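Defective in germ line development protein 3, isoform a (Caenorhabditis elegans, PDB 3N89) probably binds RNA in germline development, through four KH domains that together form a globular structural platform. Local coordinates at residues A207-V212 and S353-S358; V197-G202 and R319-N324. All blocks are in the same frame, centred on the assembly; numbering follows the deposited sequence.

From the N terminus, the chain passes first through 197-202 and then 207-212, which lie on two successive short helices of the third KH domain. Contact 2 closes a loop of 116 residues when strand 311-321 of the fourth KH domain delivers 319-324 back to the first of these helices. Contact 1 closes one of 140 residues when 353-358, in the loop after helix 325-335, reaches the second. The segments alternate, so the two loops cross and neither nests in the other. Their centres are 11 Å apart, bridged by a probable hydrogen bond between Leu209 N and Leu201 O (2.8 Å) and by packing of His356 on Phe323.

Contact 1: A207-V212 and S353-S358; sequences AQLMPV and SIWHHS
The indole of Trp355 reaches Leu209 with its six-membered ring, and Ile354 of the same segment lies on one face, its CG1 4.1 Å above the plane and over the centre. At the ring edge, in the plane, sits the backbone oxygen of Leu209, 3.8 Å from Trp355 CH2. The two aliphatic partners approach the ring obliquely: Leu209 CG is 3.7 Å from Trp355 CH2, and Val212 CG1 is 4.1 Å from that same ring atom. Val212 CG1 stands anti to the backbone N (chi1 174°), a setting that turns it to the indole and also to Ile354 CD1, at 4.5 Å. The side-chain contacts across the segments are apolar, and 198 Å² is buried between them.

Helix 209-217 follows helix 197-200 in the order expected of a type I KH domain. Canonical KH domains carry a GXXG motif in the link between this pair of helices, but here the link has Gly202 without a second glycine at the required spacing. The contacts of Leu209 and Val212 with Trp355 lay the non-regular C-terminal segment against the start of the second helix. That segment has helical backbone angles at 354-356 and is turned back on itself by two backbone bonds, His356 N to Ser353 O (3.1 Å) and Ser358 N to Ile354 O (3.2 Å).

On the five-membered ring, Trp355 NE1 donates to the backbone oxygen of Tyr254 in helix 245-257, which helps to set the rotation of the indole. Leu258 touches both Trp355 and Leu209, while Leu359 and Phe363 close further on Leu209.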
ATOM      1  N   ALA A 207      -5.235   5.622 -20.007  1.00 29.30           N
ATOM      2  CA  ALA A 207      -4.258   6.696 -20.080  1.00 29.88           C
ATOM      3  C   ALA A 207      -3.017   6.195 -19.348  1.00 29.44           C
ATOM      4  O   ALA A 207      -3.118   5.311 -18.498  1.00 29.89           O
ATOM      5  CB  ALA A 207      -4.808   7.944 -19.396  1.00 29.20           C
ATOM      6  N   GLN A 208      -1.847   6.730 -19.690  1.00 30.15           N
ATOM      7  CA  GLN A 208      -0.604   6.340 -19.012  1.00 29.73           C
ATOM      8  C   GLN A 208      -0.558   7.193 -17.740  1.00 29.39           C
ATOM      9  O   GLN A 208      -0.342   8.408 -17.799  1.00 28.00           O
ATOM     10  CB  GLN A 208       0.606   6.620 -19.916  1.00 28.58           C
ATOM     11  CG  GLN A 208       0.639   5.755 -21.178  1.00 31.08           C
ATOM     12  CD  GLN A 208       1.814   6.069 -22.107  1.00 34.08           C
ATOM     13  OE1 GLN A 208       2.156   5.273 -22.992  1.00 34.90           O
ATOM     14  NE2 GLN A 208       2.428   7.234 -21.917  1.00 34.55           N
ATOM     15  N   LEU A 209      -0.771   6.549 -16.594  1.00 27.55           N
ATOM     16  CA  LEU A 209      -0.826   7.236 -15.299  1.00 29.07           C
ATOM     17  C   LEU A 209       0.424   7.841 -14.667  1.00 30.12           C
ATOM     18  O   LEU A 209       0.307   8.752 -13.848  1.00 31.84           O
ATOM     19  CB  LEU A 209      -1.495   6.323 -14.270  1.00 28.00           C
ATOM     20  CG  LEU A 209      -2.859   6.763 -13.732  1.00 29.26           C
ATOM     21  CD1 LEU A 209      -3.741   7.248 -14.873  1.00 29.20           C
ATOM     22  CD2 LEU A 209      -3.508   5.605 -12.988  1.00 28.39           C
ATOM     23  N   MET A 210       1.612   7.360 -15.011  1.00 31.75           N
ATOM     24  CA  MET A 210       2.813   7.930 -14.408  1.00 32.08           C
ATOM     25  C   MET A 210       3.128   9.325 -14.945  1.00 34.14           C
ATOM     26  O   MET A 210       3.437  10.232 -14.170  1.00 36.34           O
ATOM     27  CB  MET A 210       4.015   7.004 -14.598  1.00 31.61           C
ATOM     28  CG  MET A 210       3.890   5.661 -13.878  1.00 30.44           C
ATOM     29  SD  MET A 210       3.894   5.798 -12.073  1.00 28.21           S
ATOM     30  CE  MET A 210       2.151   6.077 -11.713  1.00 27.46           C
ATOM     31  N   PRO A 211       3.053   9.522 -16.275  1.00 34.52           N
ATOM     32  CA  PRO A 211       3.341  10.843 -16.853  1.00 32.84           C
ATOM     33  C   PRO A 211       2.658  11.974 -16.084  1.00 31.65           C
ATOM     34  O   PRO A 211       3.216  13.065 -15.936  1.00 32.10           O
ATOM     35  CB  PRO A 211       2.820  10.711 -18.279  1.00 30.90           C
ATOM     36  CG  PRO A 211       3.166   9.287 -18.606  1.00 31.19           C
ATOM     37  CD  PRO A 211       2.744   8.545 -17.339  1.00 34.01           C
ATOM     38  N   VAL A 212       1.453  11.704 -15.594  1.00 30.38           N
ATOM     39  CA  VAL A 212       0.692  12.697 -14.835  1.00 28.63           C
ATOM     40  C   VAL A 212       1.428  13.022 -13.545  1.00 28.01           C
ATOM     41  O   VAL A 212       1.502  14.179 -13.139  1.00 27.43           O
ATOM     42  CB  VAL A 212      -0.728  12.176 -14.479  1.00 28.51           C
ATOM     43  CG1 VAL A 212      -1.441  13.173 -13.567  1.00 26.72           C
ATOM     44  CG2 VAL A 212      -1.532  11.947 -15.750  1.00 25.68           C
ATOM     45  N   SER A 353      -4.966  13.932  -2.308  1.00 34.96           N
ATOM     46  CA  SER A 353      -4.537  13.149  -3.458  1.00 33.29           C
ATOM     47  C   SER A 353      -4.989  13.812  -4.748  1.00 34.17           C
ATOM     48  O   SER A 353      -6.170  14.134  -4.913  1.00 35.11           O
ATOM     49  CB  SER A 353      -5.123  11.743  -3.381  1.00 31.38           C
ATOM     50  OG  SER A 353      -4.530  10.893  -4.347  1.00 31.68           O
ATOM     51  N   ILE A 354      -4.055  14.019  -5.668  1.00 34.02           N
ATOM     52  CA  ILE A 354      -4.406  14.632  -6.942  1.00 32.82           C
ATOM     53  C   ILE A 354      -5.309  13.668  -7.699  1.00 31.19           C
ATOM     54  O   ILE A 354      -5.851  14.005  -8.745  1.00 31.73           O
ATOM     55  CB  ILE A 354      -3.158  14.908  -7.816  1.00 33.08           C
ATOM     56  CG1 ILE A 354      -2.453  13.589  -8.141  1.00 32.24           C
ATOM     57  CG2 ILE A 354      -2.219  15.874  -7.104  1.00 28.86           C
ATOM     58  CD1 ILE A 354      -1.308  13.723  -9.130  1.00 33.36           C
ATOM     59  N   TRP A 355      -5.469  12.465  -7.157  1.00 29.93           N
ATOM     60  CA  TRP A 355      -6.286  11.440  -7.790  1.00 28.95           C
ATOM     61  C   TRP A 355      -7.782  11.576  -7.557  1.00 31.03           C
ATOM     62  O   TRP A 355      -8.578  10.842  -8.144  1.00 33.96           O
ATOM     63  CB  TRP A 355      -5.809  10.057  -7.350  1.00 23.37           C
ATOM     64  CG  TRP A 355      -4.439   9.748  -7.868  1.00 18.43           C
ATOM     65  CD1 TRP A 355      -3.355   9.359  -7.138  1.00 18.20           C
ATOM     66  CD2 TRP A 355      -4.003   9.825  -9.228  1.00 16.41           C
ATOM     67  NE1 TRP A 355      -2.267   9.191  -7.958  1.00 17.66           N
ATOM     68  CE2 TRP A 355      -2.636   9.477  -9.248  1.00 17.94           C
ATOM     69  CE3 TRP A 355      -4.633  10.167 -10.435  1.00 16.00           C
ATOM     70  CZ2 TRP A 355      -1.884   9.446 -10.434  1.00 18.06           C
ATOM     71  CZ3 TRP A 355      -3.891  10.140 -11.615  1.00 14.52           C
ATOM     72  CH2 TRP A 355      -2.525   9.785 -11.602  1.00 18.06           C
ATOM     73  N   HIS A 356      -8.174  12.513  -6.707  1.00 32.34           N
ATOM     74  CA  HIS A 356      -9.589  12.726  -6.443  1.00 32.57           C
ATOM     75  C   HIS A 356     -10.245  13.496  -7.592  1.00 32.76           C
ATOM     76  O   HIS A 356     -11.476  13.591  -7.655  1.00 32.10           O
ATOM     77  CB  HIS A 356      -9.780  13.503  -5.133  1.00 32.29           C
ATOM     78  CG  HIS A 356      -9.687  12.653  -3.904  1.00 33.89           C
ATOM     79  ND1 HIS A 356     -10.540  11.598  -3.664  1.00 33.74           N
ATOM     80  CD2 HIS A 356      -8.848  12.707  -2.840  1.00 33.01           C
ATOM     81  CE1 HIS A 356     -10.233  11.038  -2.508  1.00 32.62           C
ATOM     82  NE2 HIS A 356      -9.209  11.695  -1.988  1.00 32.90           N
ATOM     83  N   HIS A 357      -9.431  14.032  -8.501  1.00 32.55           N
ATOM     84  CA  HIS A 357      -9.961  14.820  -9.617  1.00 34.24           C
ATOM     85  C   HIS A 357      -9.300  14.573 -10.981  1.00 34.70           C
ATOM     86  O   HIS A 357      -9.850  14.953 -12.015  1.00 34.52           O
ATOM     87  N   SER A 358      -8.138  13.927 -10.991  1.00 34.46           N
ATOM     88  CA  SER A 358      -7.439  13.673 -12.247  1.00 33.31           C
ATOM     89  C   SER A 358      -7.310  12.203 -12.633  1.00 33.49           C
ATOM     90  O   SER A 358      -6.471  11.848 -13.466  1.00 32.87           O
ATOM     91  CB  SER A 358      -6.048  14.306 -12.202  1.00 33.59           C
ATOM     92  OG  SER A 358      -5.293  13.779 -11.128  1.00 35.53           O
TER

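Contact 2: V197-G202 and R319-N324; sequences VDQVLG and RSKEFN
Beyond CB, Lys321 is extended to CE and bends at its last torsion (chi4 -57°), which brings NZ to the backbone oxygen of Gln199. Gln199, with CG anti to its own backbone N, sends its side chain back along the lysine from the opposite direction, and its CG lies 4.0 Å from Lys321 CE. A hydrogen bond runs from Lys321 NZ to Gln199 O at 3.1 Å. The C=O...N angle of 117° is ordinary, but the donor stands 61° out of the carbonyl plane, so it is not on a lone pair. The same NZ also donates to Leu258 O, so two backbone oxygens share the ammonium group of a buried lysine. A methionine in its place would probably leave both backbone oxygens without this donor and weaken the tie of helix 197-200 to the strand end. Beyond the lysine the chain turns at once, as the bond from Asn324 N to Lys321 O (2.8 Å) closes a 3-10 segment at 322-323. The contact thus joins helix 197-200 of the third KH domain to the end of strand 311-321 of the fourth, with Pro260 of the adjacent antiparallel strand 260-268 touching Gln199.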
ATOM      1  N   VAL A 197       0.342  -3.893 -12.616  1.00 19.70           N
ATOM      2  CA  VAL A 197       0.942  -2.955 -13.556  1.00 21.23           C
ATOM      3  C   VAL A 197      -0.113  -2.295 -14.436  1.00 23.94           C
ATOM      4  O   VAL A 197      -0.100  -1.079 -14.619  1.00 23.69           O
ATOM      5  CB  VAL A 197       1.969  -3.661 -14.465  1.00 20.89           C
ATOM      6  CG1 VAL A 197       2.415  -2.716 -15.572  1.00 18.30           C
ATOM      7  CG2 VAL A 197       3.174  -4.127 -13.636  1.00 17.29           C
ATOM      8  N   ASP A 198      -1.033  -3.086 -14.978  1.00 26.20           N
ATOM      9  CA  ASP A 198      -2.066  -2.514 -15.830  1.00 30.24           C
ATOM     10  C   ASP A 198      -2.973  -1.523 -15.093  1.00 30.26           C
ATOM     11  O   ASP A 198      -3.376  -0.504 -15.665  1.00 29.47           O
ATOM     12  CB  ASP A 198      -2.911  -3.617 -16.495  1.00 33.77           C
ATOM     13  CG  ASP A 198      -3.473  -4.629 -15.499  1.00 39.63           C
ATOM     14  OD1 ASP A 198      -3.853  -4.219 -14.375  1.00 41.29           O
ATOM     15  OD2 ASP A 198      -3.551  -5.833 -15.856  1.00 39.04           O
ATOM     16  N   GLN A 199      -3.269  -1.808 -13.826  1.00 29.59           N
ATOM     17  CA  GLN A 199      -4.144  -0.957 -13.018  1.00 29.59           C
ATOM     18  C   GLN A 199      -3.470   0.296 -12.430  1.00 30.62           C
ATOM     19  O   GLN A 199      -4.133   1.309 -12.192  1.00 30.61           O
ATOM     20  CB  GLN A 199      -4.752  -1.787 -11.882  1.00 28.94           C
ATOM     21  CG  GLN A 199      -5.831  -1.081 -11.077  1.00 31.49           C
ATOM     22  CD  GLN A 199      -6.222  -1.837  -9.807  1.00 31.59           C
ATOM     23  OE1 GLN A 199      -6.450  -3.048  -9.836  1.00 30.72           O
ATOM     24  NE2 GLN A 199      -6.307  -1.117  -8.689  1.00 30.38           N
ATOM     25  N   VAL A 200      -2.161   0.234 -12.196  1.00 29.11           N
ATOM     26  CA  VAL A 200      -1.440   1.366 -11.617  1.00 27.57           C
ATOM     27  C   VAL A 200      -0.817   2.280 -12.669  1.00 27.02           C
ATOM     28  O   VAL A 200      -1.068   3.489 -12.686  1.00 25.68           O
ATOM     29  CB  VAL A 200      -0.302   0.891 -10.674  1.00 29.71           C
ATOM     30  CG1 VAL A 200       0.424   2.100 -10.098  1.00 30.26           C
ATOM     31  CG2 VAL A 200      -0.865   0.015  -9.550  1.00 28.92           C
ATOM     32  N   LEU A 201       0.003   1.699 -13.537  1.00 25.12           N
ATOM     33  CA  LEU A 201       0.674   2.456 -14.584  1.00 23.74           C
ATOM     34  C   LEU A 201      -0.216   2.784 -15.775  1.00 22.78           C
ATOM     35  O   LEU A 201      -0.117   3.864 -16.363  1.00 23.21           O
ATOM     36  CB  LEU A 201       1.898   1.683 -15.077  1.00 22.17           C
ATOM     37  CG  LEU A 201       3.231   1.947 -14.379  1.00 22.80           C
ATOM     38  CD1 LEU A 201       3.221   1.410 -12.961  1.00 21.29           C
ATOM     39  CD2 LEU A 201       4.326   1.299 -15.186  1.00 25.77           C
ATOM     40  N   GLY A 202      -1.073   1.839 -16.136  1.00 23.47           N
ATOM     41  CA  GLY A 202      -1.954   2.033 -17.269  1.00 22.95           C
ATOM     42  C   GLY A 202      -1.984   0.778 -18.119  1.00 24.16           C
ATOM     43  O   GLY A 202      -1.125  -0.103 -17.972  1.00 22.72           O
ATOM     44  N   ARG A 319     -13.930  -3.408  -3.059  1.00 23.12           N
ATOM     45  CA  ARG A 319     -12.649  -3.013  -3.630  1.00 22.34           C
ATOM     46  C   ARG A 319     -12.643  -1.539  -4.020  1.00 21.64           C
ATOM     47  O   ARG A 319     -13.685  -0.876  -4.028  1.00 21.98           O
ATOM     48  CB  ARG A 319     -12.305  -3.858  -4.863  1.00 25.29           C
ATOM     49  CG  ARG A 319     -12.312  -5.371  -4.663  1.00 26.48           C
ATOM     50  CD  ARG A 319     -13.669  -5.958  -5.001  1.00 26.69           C
ATOM     51  NE  ARG A 319     -13.645  -7.415  -4.967  1.00 28.62           N
ATOM     52  CZ  ARG A 319     -12.933  -8.168  -5.800  1.00 29.06           C
ATOM     53  NH1 ARG A 319     -12.187  -7.600  -6.737  1.00 29.26           N
ATOM     54  NH2 ARG A 319     -12.962  -9.488  -5.693  1.00 28.75           N
ATOM     55  N   SER A 320     -11.455  -1.041  -4.341  1.00 19.45           N
ATOM     56  CA  SER A 320     -11.248   0.343  -4.735  1.00 18.11           C
ATOM     57  C   SER A 320      -9.761   0.615  -4.562  1.00 16.74           C
ATOM     58  O   SER A 320      -9.031  -0.248  -4.076  1.00 16.21           O
ATOM     59  CB  SER A 320     -12.044   1.279  -3.829  1.00 20.85           C
ATOM     60  OG  SER A 320     -12.123   2.585  -4.378  1.00 24.28           O
ATOM     61  N   LYS A 321      -9.304   1.797  -4.965  1.00 15.00           N
ATOM     62  CA  LYS A 321      -7.895   2.142  -4.797  1.00 15.26           C
ATOM     63  C   LYS A 321      -7.731   2.798  -3.429  1.00 17.94           C
ATOM     64  O   LYS A 321      -8.623   3.517  -2.979  1.00 17.69           O
ATOM     65  CB  LYS A 321      -7.425   3.077  -5.914  1.00 16.82           C
ATOM     66  CG  LYS A 321      -7.354   2.382  -7.281  1.00 15.86           C
ATOM     67  CD  LYS A 321      -6.863   3.309  -8.376  1.00 16.09           C
ATOM     68  CE  LYS A 321      -6.667   2.547  -9.684  1.00 19.75           C
ATOM     69  NZ  LYS A 321      -5.716   1.390  -9.519  1.00 20.48           N
ATOM     70  N   GLU A 322      -6.606   2.525  -2.765  1.00 19.73           N
ATOM     71  CA  GLU A 322      -6.329   3.053  -1.431  1.00 22.08           C
ATOM     72  C   GLU A 322      -6.809   4.467  -1.158  1.00 21.28           C
ATOM     73  O   GLU A 322      -7.614   4.688  -0.253  1.00 21.24           O
ATOM     74  CB  GLU A 322      -4.828   2.981  -1.115  1.00 25.88           C
ATOM     75  CG  GLU A 322      -4.511   2.103   0.104  1.00 31.57           C
ATOM     76  CD  GLU A 322      -3.192   2.446   0.760  1.00 33.54           C
ATOM     77  OE1 GLU A 322      -2.160   2.503   0.058  1.00 36.78           O
ATOM     78  OE2 GLU A 322      -3.188   2.655   1.988  1.00 35.43           O
ATOM     79  N   PHE A 323      -6.314   5.421  -1.941  1.00 21.03           N
ATOM     80  CA  PHE A 323      -6.664   6.826  -1.757  1.00 22.69           C
ATOM     81  C   PHE A 323      -8.157   7.053  -1.579  1.00 22.76           C
ATOM     82  O   PHE A 323      -8.572   7.993  -0.908  1.00 23.74           O
ATOM     83  CB  PHE A 323      -6.151   7.659  -2.942  1.00 22.35           C
ATOM     84  CG  PHE A 323      -7.079   7.681  -4.119  1.00 20.31           C
ATOM     85  CD1 PHE A 323      -8.052   8.666  -4.232  1.00 17.69           C
ATOM     86  CD2 PHE A 323      -6.988   6.714  -5.112  1.00 20.56           C
ATOM     87  CE1 PHE A 323      -8.921   8.686  -5.322  1.00 17.39           C
ATOM     88  CE2 PHE A 323      -7.852   6.728  -6.202  1.00 17.21           C
ATOM     89  CZ  PHE A 323      -8.819   7.717  -6.304  1.00 15.95           C
ATOM     90  N   ASN A 324      -8.956   6.174  -2.170  1.00 23.21           N
ATOM     91  CA  ASN A 324     -10.407   6.283  -2.118  1.00 23.21           C
ATOM     92  C   ASN A 324     -11.008   5.483  -0.956  1.00 24.43           C
ATOM     93  O   ASN A 324     -12.216   5.230  -0.915  1.00 22.95           O
ATOM     94  CB  ASN A 324     -10.972   5.809  -3.460  1.00 23.49           C
ATOM     95  CG  ASN A 324     -12.375   6.300  -3.715  1.00 26.50           C
ATOM     96  OD1 ASN A 324     -12.811   7.299  -3.148  1.00 30.96           O
ATOM     97  ND2 ASN A 324     -13.086   5.611  -4.593  1.00 27.74           N
TER